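Local coordinates for protein ribulose bisphosphate carboxylase (PDB 6HUN) that probably adds carbon dioxide and water to ribulose 1,5-bisphosphate to give two molecules of 3-phosphoglycerate, as a magnesium-dependent form III Rubisco, at residues Gly113-Phe118 with Ala319-Val324; Glu162-Lys167 with Asn263-Ile268; Arg189-Ile194 with Lys221-Ala226; Ala246-Met251 with Leu278-Glu283; Lys253-Val258 with Glu286-Ala291. All blocks are in the same frame, centred on the assembly; numbering follows the deposited sequence.

Contact 1 of 5, residues Gly113-Phe118 with Ala319-Val324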
# COMPACT_ATOMS: atom_id res chain seq x y z
N GLY A 113 -12.38 14.09 0.91
CA GLY A 113 -12.18 13.13 1.98
C GLY A 113 -11.65 11.76 1.59
O GLY A 113 -11.79 10.82 2.37
N SER A 114 -11.09 11.58 0.38
CA SER A 114 -10.70 10.23 -0.07
C SER A 114 -9.18 10.12 -0.20
O SER A 114 -8.62 10.54 -1.21
CB SER A 114 -11.35 9.90 -1.41
OG SER A 114 -10.87 8.63 -1.91
N ILE A 115 -8.48 9.44 0.73
CA ILE A 115 -7.05 9.19 0.52
C ILE A 115 -6.83 8.29 -0.69
O ILE A 115 -5.86 8.52 -1.44
CB ILE A 115 -6.41 8.65 1.80
CG1 ILE A 115 -6.59 9.62 2.97
CG2 ILE A 115 -4.93 8.34 1.54
CD1 ILE A 115 -5.71 10.85 2.87
N PRO A 116 -7.62 7.24 -0.92
CA PRO A 116 -7.40 6.44 -2.12
C PRO A 116 -7.43 7.25 -3.39
O PRO A 116 -6.62 6.98 -4.29
CB PRO A 116 -8.54 5.41 -2.08
CG PRO A 116 -8.74 5.23 -0.56
CD PRO A 116 -8.67 6.64 -0.06
N ASN A 117 -8.35 8.19 -3.51
CA ASN A 117 -8.40 8.90 -4.80
C ASN A 117 -7.19 9.83 -4.92
O ASN A 117 -6.61 9.97 -6.00
CB ASN A 117 -9.67 9.71 -4.93
CG ASN A 117 -9.73 10.49 -6.24
OD1 ASN A 117 -9.85 11.72 -6.24
ND2 ASN A 117 -9.72 9.76 -7.37
N PHE A 118 -6.78 10.43 -3.82
CA PHE A 118 -5.57 11.26 -3.83
C PHE A 118 -4.38 10.46 -4.27
O PHE A 118 -3.64 10.85 -5.19
CB PHE A 118 -5.31 11.87 -2.41
CG PHE A 118 -3.93 12.42 -2.30
CD1 PHE A 118 -3.68 13.70 -2.78
CD2 PHE A 118 -2.88 11.65 -1.81
CE1 PHE A 118 -2.41 14.21 -2.74
CE2 PHE A 118 -1.58 12.16 -1.76
CZ PHE A 118 -1.35 13.43 -2.26
N ALA A 319 -1.18 10.09 7.12
CA ALA A 319 -1.70 9.39 8.30
C ALA A 319 -2.42 10.33 9.28
O ALA A 319 -3.48 10.01 9.82
CB ALA A 319 -0.53 8.69 9.00
N ARG A 320 -1.89 11.54 9.45
CA ARG A 320 -2.53 12.51 10.32
C ARG A 320 -3.85 12.99 9.72
O ARG A 320 -4.86 13.10 10.41
CB ARG A 320 -1.57 13.68 10.52
CG ARG A 320 -2.25 14.80 11.34
CD ARG A 320 -1.16 15.88 11.73
NE ARG A 320 -1.78 16.98 12.50
CZ ARG A 320 -1.16 18.12 12.85
NH1 ARG A 320 0.10 18.32 12.47
NH2 ARG A 320 -1.81 19.07 13.54
N MET A 321 -3.86 13.24 8.41
CA MET A 321 -5.13 13.60 7.75
C MET A 321 -6.18 12.50 7.89
O MET A 321 -7.35 12.76 8.22
CB MET A 321 -4.84 13.85 6.27
CG MET A 321 -4.02 15.09 6.06
SD MET A 321 -3.36 15.16 4.36
CE MET A 321 -4.98 15.09 3.64
N ALA A 322 -5.76 11.24 7.67
CA ALA A 322 -6.71 10.13 7.65
C ALA A 322 -7.22 9.84 9.04
O ALA A 322 -8.37 9.39 9.20
CB ALA A 322 -6.06 8.87 7.07
N GLY A 323 -6.39 10.11 10.06
CA GLY A 323 -6.91 10.12 11.41
C GLY A 323 -6.24 9.20 12.40
O GLY A 323 -6.89 8.89 13.41
N VAL A 324 -4.93 8.86 12.24
CA VAL A 324 -4.25 8.22 13.38
C VAL A 324 -4.09 9.22 14.51
O VAL A 324 -4.00 10.44 14.30
CB VAL A 324 -2.89 7.60 12.97
CG1 VAL A 324 -3.08 6.68 11.68
CG2 VAL A 324 -1.90 8.66 12.70
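Ile115 reaches out from the first turn of helix 115-122 and meets two consecutive residues, Met321 and Ala322, in the last turn of helix 312-322. Its side chain sets out toward the other helix, and two successive carbons of its longer branch divide the work: CG1 rests against the CB of Ala322 at 4.2 Å, while CD1 is the atom next to the methyl of Met321, with CD1 to CE at 4.4 Å. That division follows from the bend at chi2 (-73°), which folds CD1 away from an extended course. Met321 likewise sets out toward the helix of Ile115, and a turn at chi3 (58°) at the end of its chain places CE beside Ile115. The contact is purely apolar, small and buried. One helix begins here and the other ends: Ser114 is the N-cap of helix 115-122, its OG accepting from Asn117 N at 3.0 Å, and Gly323, with positive phi, closes helix 312-322 in a Schellman motif. The contact thus lies between the N-terminal domain and the helix that leads into barrel strand 326-328. Asn117 ND2 donates to Asn207 O of the second subunit. Helix 275-288 flanks the pair, Gln279 bonding to Ile115 N and to Gly113 O and Leu278 touching Ala322, while helix 144-147 covers Met321 through Leu147.

Contact 2 of 5, residues Glu162-Lys167 with Asn263-Ile268; sequences EILGIK and NKFIMI
The Phe265 ring is met obliquely by two side chains of the last helical turn of 156-164. Ile163 brings CG2 to 3.7 Å from Phe265 CE2, and Leu164 approaches the far end of the ring, its CD1 lying 4.2 Å from Phe265 CZ. CG2 of Ile163 lies anti to the backbone N (CG1 has chi1 -74°) and serves a second neighbour too, sitting 3.9 Å from Lys264 CB. The NZ of that lysine turns to another task, a salt bridge to Asp289. Phe265 opens barrel strand 265-269 and also touches Leu201 and Ala291 of other barrel strands. Helix 156-164, ended by a Schellman motif at Gly165, packs on the start of this strand, consistent with a helix lying across the N-terminal end of the TIM barrel. With an alanine in place of Phe265, the methyls of Ile163 and Leu164 would probably lose the ring they rest on and a gap would open between helix and barrel. With no hydrogen bond across, the helix is held to the strand here by shape and apolar burial.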
# COMPACT_ATOMS: atom_id res chain seq x y z
N GLU A 162 -5.83 12.73 28.03
CA GLU A 162 -6.96 12.77 28.95
C GLU A 162 -7.49 11.37 29.22
O GLU A 162 -7.87 11.07 30.35
CB GLU A 162 -8.07 13.67 28.42
CG GLU A 162 -7.66 15.14 28.41
CD GLU A 162 -8.45 15.94 27.38
OE1 GLU A 162 -8.78 17.12 27.65
OE2 GLU A 162 -8.74 15.38 26.28
N ILE A 163 -7.51 10.51 28.19
CA ILE A 163 -7.82 9.09 28.38
C ILE A 163 -6.94 8.46 29.47
O ILE A 163 -7.43 7.76 30.37
CB ILE A 163 -7.66 8.34 27.05
CG1 ILE A 163 -8.81 8.64 26.10
CG2 ILE A 163 -7.49 6.82 27.31
CD1 ILE A 163 -8.46 8.20 24.61
N LEU A 164 -5.65 8.69 29.41
CA LEU A 164 -4.74 8.05 30.35
C LEU A 164 -4.59 8.83 31.66
O LEU A 164 -3.96 8.32 32.60
CB LEU A 164 -3.38 7.85 29.68
CG LEU A 164 -3.50 6.81 28.55
CD1 LEU A 164 -2.23 6.68 27.75
CD2 LEU A 164 -3.92 5.41 29.06
N GLY A 165 -5.06 10.07 31.72
CA GLY A 165 -4.81 10.91 32.89
C GLY A 165 -3.34 11.28 33.09
O GLY A 165 -2.89 11.40 34.23
N ILE A 166 -2.59 11.44 32.00
CA ILE A 166 -1.15 11.72 32.01
C ILE A 166 -0.96 13.13 31.47
O ILE A 166 -1.02 13.35 30.26
CB ILE A 166 -0.35 10.69 31.22
CG1 ILE A 166 -0.65 9.29 31.75
CG2 ILE A 166 1.15 11.02 31.21
CD1 ILE A 166 -0.09 8.19 30.94
N LYS A 167 -0.71 14.09 32.37
CA LYS A 167 -0.79 15.49 32.00
C LYS A 167 0.39 15.98 31.16
O LYS A 167 0.18 16.74 30.21
CB LYS A 167 -0.92 16.35 33.27
CG LYS A 167 -1.10 17.82 32.96
CD LYS A 167 -1.47 18.61 34.21
CE LYS A 167 -1.70 20.08 33.91
NZ LYS A 167 -0.42 20.81 33.65
N ASN A 263 -11.98 -0.76 26.44
CA ASN A 263 -10.65 -0.30 26.03
C ASN A 263 -10.82 0.88 25.07
O ASN A 263 -11.81 0.97 24.34
CB ASN A 263 -9.85 -1.42 25.35
CG ASN A 263 -8.39 -1.06 25.11
OD1 ASN A 263 -7.65 -0.82 26.06
ND2 ASN A 263 -7.95 -1.04 23.83
N LYS A 264 -9.83 1.79 25.06
CA LYS A 264 -9.97 3.07 24.39
C LYS A 264 -9.08 3.18 23.15
O LYS A 264 -9.09 4.23 22.50
CB LYS A 264 -9.67 4.22 25.31
CG LYS A 264 -10.69 4.29 26.51
CD LYS A 264 -12.06 4.59 25.93
CE LYS A 264 -12.28 6.12 25.85
NZ LYS A 264 -13.61 6.49 25.27
N PHE A 265 -8.38 2.11 22.80
CA PHE A 265 -7.40 2.17 21.72
C PHE A 265 -7.57 0.98 20.78
O PHE A 265 -7.84 -0.15 21.22
CB PHE A 265 -5.98 2.13 22.25
CG PHE A 265 -5.64 3.26 23.17
CD1 PHE A 265 -4.96 4.38 22.66
CD2 PHE A 265 -5.95 3.19 24.53
CE1 PHE A 265 -4.62 5.43 23.46
CE2 PHE A 265 -5.57 4.26 25.39
CZ PHE A 265 -4.91 5.38 24.81
N ILE A 266 -7.31 1.23 19.47
CA ILE A 266 -7.11 0.17 18.48
C ILE A 266 -5.83 0.51 17.74
O ILE A 266 -5.45 1.68 17.64
CB ILE A 266 -8.31 0.02 17.50
CG1 ILE A 266 -8.60 1.37 16.83
CG2 ILE A 266 -9.52 -0.51 18.32
CD1 ILE A 266 -9.69 1.37 15.64
N MET A 267 -5.15 -0.52 17.24
CA MET A 267 -4.01 -0.36 16.35
C MET A 267 -4.35 -0.94 15.00
O MET A 267 -4.97 -2.01 14.92
CB MET A 267 -2.77 -1.07 16.94
CG MET A 267 -1.58 -1.13 16.01
SD MET A 267 -0.33 -1.92 17.10
CE MET A 267 0.59 -2.92 15.96
N ILE A 268 -3.87 -0.27 13.94
CA ILE A 268 -4.08 -0.75 12.57
C ILE A 268 -2.80 -0.54 11.77
O ILE A 268 -2.10 0.47 11.91
CB ILE A 268 -5.27 -0.07 11.90
CG1 ILE A 268 -5.46 -0.71 10.50
CG2 ILE A 268 -5.05 1.44 11.72
CD1 ILE A 268 -6.81 -0.42 9.96

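Contact 3 of 5, residues Arg189-Ile194 with Lys221-Ala226; sequences RVAYEI and KEVMKA
Ala226 sets its methyl between Ala191 and Tyr192, where two neighbouring outer helices of the TIM barrel, 184-196 and 216-234, run side by side. Over these segments the axes approach to 8.4 Å at a crossing angle of -27°, a near-parallel packing that small residues permit. Ala226 has the most surface buried: its CB is 3.9 Å from Tyr192 N, so it lies against the backbone as well as against side chains. The methyl of Ala191 points across in return and meets Ala226 CB at 4.3 Å; Val223 CG1 touches Ala191 CB, also at 4.3 Å, from one turn back along the second helix. Tyr192, third in buried area, contributes mainly its base, with CB 4.1 Å from Ala226 CB. Its CG is anti to the backbone N (chi1 176°), which sends the ring along helix 216-234, where the hydroxyl bonds to Glu233 and Arg229 makes a cation-pi contact. The nearer rim of the ring has the carbonyl of Ala226 at its edge, near the ring plane, with Tyr192 CD1 4.1 Å from Ala226 O.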
# COMPACT_ATOMS: atom_id res chain seq x y z
N ARG A 189 -0.88 -12.86 31.48
CA ARG A 189 0.05 -12.69 32.59
C ARG A 189 1.22 -11.79 32.20
O ARG A 189 1.66 -10.97 33.01
CB ARG A 189 0.55 -14.05 33.12
CG ARG A 189 -0.56 -15.07 33.44
CD ARG A 189 -0.03 -16.34 34.16
NE ARG A 189 0.84 -17.13 33.29
CZ ARG A 189 0.54 -18.33 32.79
NH1 ARG A 189 -0.62 -18.90 33.07
NH2 ARG A 189 1.39 -18.95 31.98
N VAL A 190 1.73 -11.91 30.96
CA VAL A 190 2.84 -11.04 30.53
C VAL A 190 2.44 -9.57 30.60
O VAL A 190 3.23 -8.72 31.02
CB VAL A 190 3.31 -11.42 29.11
CG1 VAL A 190 4.44 -10.50 28.64
CG2 VAL A 190 3.79 -12.87 29.06
N ALA A 191 1.21 -9.25 30.16
CA ALA A 191 0.75 -7.87 30.18
C ALA A 191 0.65 -7.34 31.59
O ALA A 191 0.95 -6.17 31.85
CB ALA A 191 -0.61 -7.76 29.52
N TYR A 192 0.13 -8.16 32.51
CA TYR A 192 0.03 -7.73 33.90
C TYR A 192 1.36 -7.20 34.43
O TYR A 192 1.42 -6.10 34.99
CB TYR A 192 -0.43 -8.90 34.75
CG TYR A 192 -0.47 -8.55 36.22
CD1 TYR A 192 -1.37 -7.60 36.70
CD2 TYR A 192 0.37 -9.16 37.12
CE1 TYR A 192 -1.43 -7.29 38.06
CE2 TYR A 192 0.33 -8.85 38.49
CZ TYR A 192 -0.57 -7.89 38.94
OH TYR A 192 -0.65 -7.55 40.29
N GLU A 193 2.43 -7.97 34.27
CA GLU A 193 3.71 -7.53 34.84
C GLU A 193 4.16 -6.21 34.24
O GLU A 193 4.70 -5.34 34.95
CB GLU A 193 4.77 -8.60 34.60
CG GLU A 193 4.22 -10.00 34.72
CD GLU A 193 5.28 -11.01 35.09
OE1 GLU A 193 5.90 -11.58 34.17
OE2 GLU A 193 5.48 -11.24 36.31
N ILE A 194 3.96 -6.04 32.92
CA ILE A 194 4.30 -4.79 32.23
C ILE A 194 3.56 -3.61 32.86
O ILE A 194 4.17 -2.64 33.31
CB ILE A 194 4.01 -4.94 30.72
CG1 ILE A 194 5.06 -5.85 30.05
CG2 ILE A 194 3.97 -3.58 29.99
CD1 ILE A 194 4.60 -6.51 28.76
N LYS A 221 -9.87 -10.50 26.07
CA LYS A 221 -10.37 -10.77 27.42
C LYS A 221 -9.23 -10.90 28.43
O LYS A 221 -9.30 -10.33 29.54
CB LYS A 221 -11.19 -12.06 27.42
CG LYS A 221 -12.39 -12.07 26.49
CD LYS A 221 -13.15 -13.41 26.56
CE LYS A 221 -13.94 -13.55 27.86
NZ LYS A 221 -13.10 -13.88 29.06
N GLU A 222 -8.21 -11.69 28.11
CA GLU A 222 -7.12 -11.90 29.05
C GLU A 222 -6.33 -10.63 29.32
O GLU A 222 -5.84 -10.43 30.45
CB GLU A 222 -6.18 -13.00 28.56
CG GLU A 222 -6.76 -14.39 28.61
CD GLU A 222 -7.13 -14.78 30.01
OE1 GLU A 222 -6.22 -14.78 30.90
OE2 GLU A 222 -8.33 -15.06 30.23
N VAL A 223 -6.17 -9.76 28.32
CA VAL A 223 -5.45 -8.51 28.56
C VAL A 223 -6.31 -7.50 29.31
O VAL A 223 -5.80 -6.77 30.18
CB VAL A 223 -4.92 -7.92 27.23
CG1 VAL A 223 -4.23 -6.55 27.47
CG2 VAL A 223 -3.99 -8.92 26.59
N MET A 224 -7.62 -7.47 29.06
CA MET A 224 -8.47 -6.47 29.71
C MET A 224 -8.69 -6.78 31.18
O MET A 224 -8.88 -5.85 31.98
CB MET A 224 -9.81 -6.36 29.00
CG MET A 224 -9.72 -5.77 27.60
SD MET A 224 -8.71 -4.26 27.50
CE MET A 224 -9.65 -3.16 28.62
N LYS A 225 -8.64 -8.07 31.53
CA LYS A 225 -8.61 -8.47 32.94
C LYS A 225 -7.28 -8.06 33.58
O LYS A 225 -7.26 -7.61 34.74
CB LYS A 225 -8.83 -9.99 33.03
CG LYS A 225 -9.04 -10.60 34.41
CD LYS A 225 -9.04 -12.13 34.33
CE LYS A 225 -9.43 -12.64 32.91
NZ LYS A 225 -9.75 -14.11 32.93
N ALA A 226 -6.17 -8.18 32.84
CA ALA A 226 -4.87 -7.73 33.36
C ALA A 226 -4.84 -6.22 33.57
O ALA A 226 -4.27 -5.75 34.56
CB ALA A 226 -3.73 -8.13 32.43

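Contact 4 of 5, residues Ala246-Met251 with Leu278-Glu283; sequences APIREM and LQHARE
His280 and Ala281 receive Met251 and Ile248 where two successive outer helices of the TIM barrel, 248-260 and 275-288, pack together. His280 CD2 is the shared target: the methyl of Met251 arrives at the ring's edge, near its plane, with CE to CD2 at 3.8 Å, and Ile248 comes in obliquely, its CG2 lying 3.9 Å from the same carbon. Met251 leaves its helix with CG anti to the backbone N (chi1 177°) and bends only at the last torsion (chi3 76°), which lays the thioether along Ala281, with SD 4.2 Å from its CB. In the next shell, His280 NE2 is hydrogen-bonded to Glu252, a bond likely to help fix the turn of the imidazole. The first turn of helix 248-260 is secured by Met251 N bonding to Pro247 O at 2.8 Å, with Pro247 as N-cap. Further out lies the dimer interface, where Ile248 and Arg249 pack on His280 of the second subunit. Back at the centre, Met251 CE also sits 4.0 Å from the backbone N of Ala281.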
# COMPACT_ATOMS: atom_id res chain seq x y z
N ALA A 246 -7.08 -6.56 9.71
CA ALA A 246 -7.95 -7.68 9.34
C ALA A 246 -8.74 -7.30 8.09
O ALA A 246 -8.80 -6.12 7.73
CB ALA A 246 -8.89 -8.04 10.48
N PRO A 247 -9.27 -8.27 7.35
CA PRO A 247 -10.27 -7.90 6.34
C PRO A 247 -11.37 -7.08 7.03
O PRO A 247 -11.60 -7.20 8.24
CB PRO A 247 -10.78 -9.27 5.82
CG PRO A 247 -9.63 -10.25 6.13
CD PRO A 247 -9.10 -9.73 7.49
N ILE A 248 -12.06 -6.26 6.22
CA ILE A 248 -12.94 -5.19 6.75
C ILE A 248 -13.99 -5.76 7.73
O ILE A 248 -14.16 -5.25 8.85
CB ILE A 248 -13.61 -4.43 5.57
CG1 ILE A 248 -12.57 -3.61 4.73
CG2 ILE A 248 -14.81 -3.55 6.04
CD1 ILE A 248 -11.68 -2.49 5.49
N ARG A 249 -14.74 -6.80 7.32
CA ARG A 249 -15.75 -7.32 8.25
C ARG A 249 -15.13 -7.83 9.56
O ARG A 249 -15.70 -7.61 10.66
CB ARG A 249 -16.57 -8.39 7.51
CG ARG A 249 -17.74 -7.73 6.80
CD ARG A 249 -18.46 -8.61 5.80
NE ARG A 249 -19.38 -7.79 5.01
CZ ARG A 249 -20.10 -8.20 3.97
NH1 ARG A 249 -20.01 -9.46 3.52
NH2 ARG A 249 -20.90 -7.34 3.35
N GLU A 250 -13.95 -8.48 9.49
CA GLU A 250 -13.34 -8.93 10.75
C GLU A 250 -12.84 -7.75 11.58
O GLU A 250 -12.93 -7.77 12.83
CB GLU A 250 -12.20 -9.92 10.45
CG GLU A 250 -12.66 -11.39 10.20
CD GLU A 250 -13.48 -11.95 11.40
OE1 GLU A 250 -13.07 -11.77 12.59
OE2 GLU A 250 -14.57 -12.55 11.15
N MET A 251 -12.33 -6.70 10.91
CA MET A 251 -11.86 -5.52 11.66
C MET A 251 -13.02 -4.84 12.37
O MET A 251 -12.91 -4.41 13.55
CB MET A 251 -11.19 -4.52 10.70
CG MET A 251 -10.73 -3.21 11.42
SD MET A 251 -10.06 -2.01 10.27
CE MET A 251 -11.55 -1.39 9.52
N LEU A 278 -7.94 2.24 6.97
CA LEU A 278 -7.65 3.22 8.03
C LEU A 278 -8.78 4.24 8.12
O LEU A 278 -9.26 4.55 9.22
CB LEU A 278 -6.32 3.92 7.76
CG LEU A 278 -6.01 5.13 8.65
CD1 LEU A 278 -6.03 4.73 10.20
CD2 LEU A 278 -4.62 5.76 8.24
N GLN A 279 -9.24 4.76 6.95
CA GLN A 279 -10.32 5.76 7.04
C GLN A 279 -11.60 5.15 7.59
O GLN A 279 -12.38 5.85 8.27
CB GLN A 279 -10.61 6.41 5.65
CG GLN A 279 -9.34 7.20 5.16
CD GLN A 279 -9.69 8.15 4.04
OE1 GLN A 279 -9.59 7.81 2.86
NE2 GLN A 279 -10.18 9.35 4.43
N HIS A 280 -11.88 3.88 7.25
CA HIS A 280 -13.04 3.19 7.85
C HIS A 280 -12.86 3.01 9.36
O HIS A 280 -13.81 3.24 10.14
CB HIS A 280 -13.21 1.83 7.18
CG HIS A 280 -14.53 1.16 7.50
ND1 HIS A 280 -15.75 1.79 7.35
CD2 HIS A 280 -14.80 -0.09 7.93
CE1 HIS A 280 -16.72 0.97 7.70
NE2 HIS A 280 -16.17 -0.18 8.07
N ALA A 281 -11.66 2.61 9.79
CA ALA A 281 -11.41 2.52 11.25
C ALA A 281 -11.61 3.88 11.92
O ALA A 281 -12.14 3.95 13.05
CB ALA A 281 -9.99 1.99 11.46
N ARG A 282 -11.31 4.97 11.21
CA ARG A 282 -11.47 6.29 11.80
C ARG A 282 -12.94 6.62 11.98
O ARG A 282 -13.34 7.23 13.00
CB ARG A 282 -10.73 7.34 10.93
CG ARG A 282 -10.95 8.78 11.35
CD ARG A 282 -10.53 9.05 12.84
NE ARG A 282 -10.70 10.45 13.14
CZ ARG A 282 -11.85 10.99 13.55
NH1 ARG A 282 -12.91 10.21 13.78
NH2 ARG A 282 -11.92 12.30 13.81
N GLU A 283 -13.79 6.19 11.04
CA GLU A 283 -15.22 6.37 11.26
C GLU A 283 -15.71 5.55 12.43
O GLU A 283 -16.60 5.99 13.17
CB GLU A 283 -15.98 5.98 9.98
CG GLU A 283 -15.96 7.05 8.93
CD GLU A 283 -16.81 6.71 7.69
OE1 GLU A 283 -17.21 7.65 6.95
OE2 GLU A 283 -17.03 5.50 7.45

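Contact 5 of 5, residues Lys253-Val258 with Glu286-Ala291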
# COMPACT_ATOMS: atom_id res chain seq x y z
N LYS A 253 -15.75 -6.14 13.51
CA LYS A 253 -16.13 -6.87 14.73
C LYS A 253 -15.12 -6.65 15.85
O LYS A 253 -15.49 -6.59 17.04
CB LYS A 253 -16.24 -8.37 14.44
CG LYS A 253 -17.37 -8.69 13.46
CD LYS A 253 -17.04 -9.91 12.52
CE LYS A 253 -17.71 -11.18 13.03
NZ LYS A 253 -17.62 -12.32 12.07
N ARG A 254 -13.84 -6.60 15.49
CA ARG A 254 -12.80 -6.47 16.51
C ARG A 254 -12.80 -5.08 17.11
O ARG A 254 -12.55 -4.94 18.32
CB ARG A 254 -11.42 -6.84 15.93
CG ARG A 254 -11.34 -8.33 15.54
CD ARG A 254 -10.12 -8.76 14.67
NE ARG A 254 -10.46 -10.06 14.06
CZ ARG A 254 -9.63 -10.78 13.29
NH1 ARG A 254 -8.40 -10.38 13.05
NH2 ARG A 254 -10.05 -11.92 12.74
N ILE A 255 -13.11 -4.06 16.31
CA ILE A 255 -13.18 -2.71 16.86
C ILE A 255 -14.35 -2.61 17.84
O ILE A 255 -14.24 -1.97 18.91
CB ILE A 255 -13.30 -1.66 15.75
CG1 ILE A 255 -11.98 -1.58 14.96
CG2 ILE A 255 -13.67 -0.31 16.36
CD1 ILE A 255 -12.01 -0.67 13.69
N LYS A 256 -15.46 -3.27 17.52
CA LYS A 256 -16.59 -3.25 18.47
C LYS A 256 -16.27 -4.04 19.73
O LYS A 256 -16.59 -3.60 20.84
CB LYS A 256 -17.86 -3.78 17.79
CG LYS A 256 -19.15 -3.68 18.69
CD LYS A 256 -20.36 -4.04 17.85
CE LYS A 256 -21.60 -4.29 18.76
NZ LYS A 256 -21.82 -3.11 19.62
N LEU A 257 -15.57 -5.18 19.60
CA LEU A 257 -15.21 -5.93 20.81
C LEU A 257 -14.28 -5.11 21.71
O LEU A 257 -14.42 -5.13 22.94
CB LEU A 257 -14.54 -7.25 20.45
CG LEU A 257 -15.32 -8.46 19.96
CD1 LEU A 257 -14.27 -9.44 19.45
CD2 LEU A 257 -16.17 -9.08 21.11
N VAL A 258 -13.30 -4.42 21.11
CA VAL A 258 -12.45 -3.51 21.89
C VAL A 258 -13.29 -2.47 22.62
O VAL A 258 -13.11 -2.21 23.82
CB VAL A 258 -11.43 -2.83 20.94
CG1 VAL A 258 -10.79 -1.61 21.72
CG2 VAL A 258 -10.40 -3.83 20.53
N GLU A 286 -14.80 7.27 15.60
CA GLU A 286 -15.76 8.32 15.90
C GLU A 286 -16.97 7.75 16.65
O GLU A 286 -17.35 8.20 17.76
CB GLU A 286 -16.18 9.00 14.58
CG GLU A 286 -17.05 10.25 14.70
CD GLU A 286 -16.29 11.34 15.39
OE1 GLU A 286 -15.07 11.46 15.13
OE2 GLU A 286 -16.89 12.06 16.23
N GLU A 287 -17.56 6.70 16.08
CA GLU A 287 -18.77 6.10 16.65
C GLU A 287 -18.53 5.60 18.08
O GLU A 287 -19.39 5.76 18.95
CB GLU A 287 -19.21 4.94 15.74
CG GLU A 287 -20.35 4.09 16.33
CD GLU A 287 -20.82 3.01 15.34
OE1 GLU A 287 -21.86 2.36 15.62
OE2 GLU A 287 -20.13 2.83 14.31
N TYR A 288 -17.37 4.99 18.33
CA TYR A 288 -17.10 4.27 19.56
C TYR A 288 -16.16 5.03 20.49
O TYR A 288 -15.73 4.47 21.52
CB TYR A 288 -16.49 2.89 19.25
CG TYR A 288 -17.38 1.90 18.52
CD1 TYR A 288 -18.59 1.46 19.06
CD2 TYR A 288 -16.96 1.36 17.30
CE1 TYR A 288 -19.37 0.53 18.34
CE2 TYR A 288 -17.70 0.47 16.61
CZ TYR A 288 -18.91 0.06 17.13
OH TYR A 288 -19.60 -0.85 16.40
N ASP A 289 -15.79 6.26 20.14
CA ASP A 289 -14.97 7.11 21.01
C ASP A 289 -13.61 6.47 21.35
O ASP A 289 -13.18 6.41 22.51
CB ASP A 289 -15.75 7.48 22.29
CG ASP A 289 -15.20 8.73 22.98
OD1 ASP A 289 -14.80 9.68 22.29
OD2 ASP A 289 -15.18 8.78 24.24
N LEU A 290 -12.85 6.07 20.29
CA LEU A 290 -11.56 5.41 20.43
C LEU A 290 -10.45 6.28 19.84
O LEU A 290 -10.69 7.19 19.03
CB LEU A 290 -11.55 4.01 19.70
CG LEU A 290 -12.65 2.98 20.05
CD1 LEU A 290 -12.65 1.75 19.16
CD2 LEU A 290 -12.55 2.62 21.56
N ALA A 291 -9.22 6.02 20.26
CA ALA A 291 -8.01 6.53 19.62
C ALA A 291 -7.41 5.41 18.76
O ALA A 291 -7.59 4.22 19.04
CB ALA A 291 -6.99 7.01 20.68
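This is an apolar helix-to-helix contact with a partly exposed rim, joining outer helix 248-260 of the TIM barrel to the C-terminal end of helix 275-288 and the turn that leads into strand 291-295. Ile255 is its inner part. The CG2 branch, anti to the backbone N (CG1 has chi1 -70°), touches two residues at once: it lies 3.6 Å from Leu290 CD1 and 3.8 Å from Tyr288 CD2, reaching the ring obliquely while the two side chains cross at about a right angle. Lys256 supplies the outer part. Its CA stands over one face of the Tyr288 ring, offset toward the rim, and its aliphatic chain runs out beside the phenol end, with CD 3.6 Å from Tyr288 OH. On the opposite face Glu287 CG is centred 4.1 Å above the ring plane, so the ring has carbon atoms of both helices on its two faces. Directly after Tyr288, Asp289 takes positive phi in a Schellman motif, and its carboxylate forms a salt bridge with Lys155. Replacing Tyr288 by an alanine would probably leave Ile255 CG2 uncovered on its ring side and the Lys256 chain without the surface it lies along. No hydrogen bond spans the two segments; the methylenes of a charged residue do the covering, which lets an aromatic ring lie near the surface while Ile255 and Leu290 stay buried.

From the N terminus, contact 1 opens first, at 113-118, and closes last, at 319-324; its long loop encloses the other four and ties the N-terminal domain to the barrel. Contact 2 opens next, and within its loop contact 3 opens and closes, pairing consecutive barrel helices. Contacts 4 and 5 start on helix 248-260 before contact 2 closes at 263-268, so both cross it; they also cross each other, finishing on helix 275-288 and the turn beyond. Strand 265-269 joins those helices in the chain, and Ile268 packs on Met251 and Leu278. Backbone and salt-bridge links connect contact 2 with contact 5, and contacts 1 and 4 touch through helix 275-288.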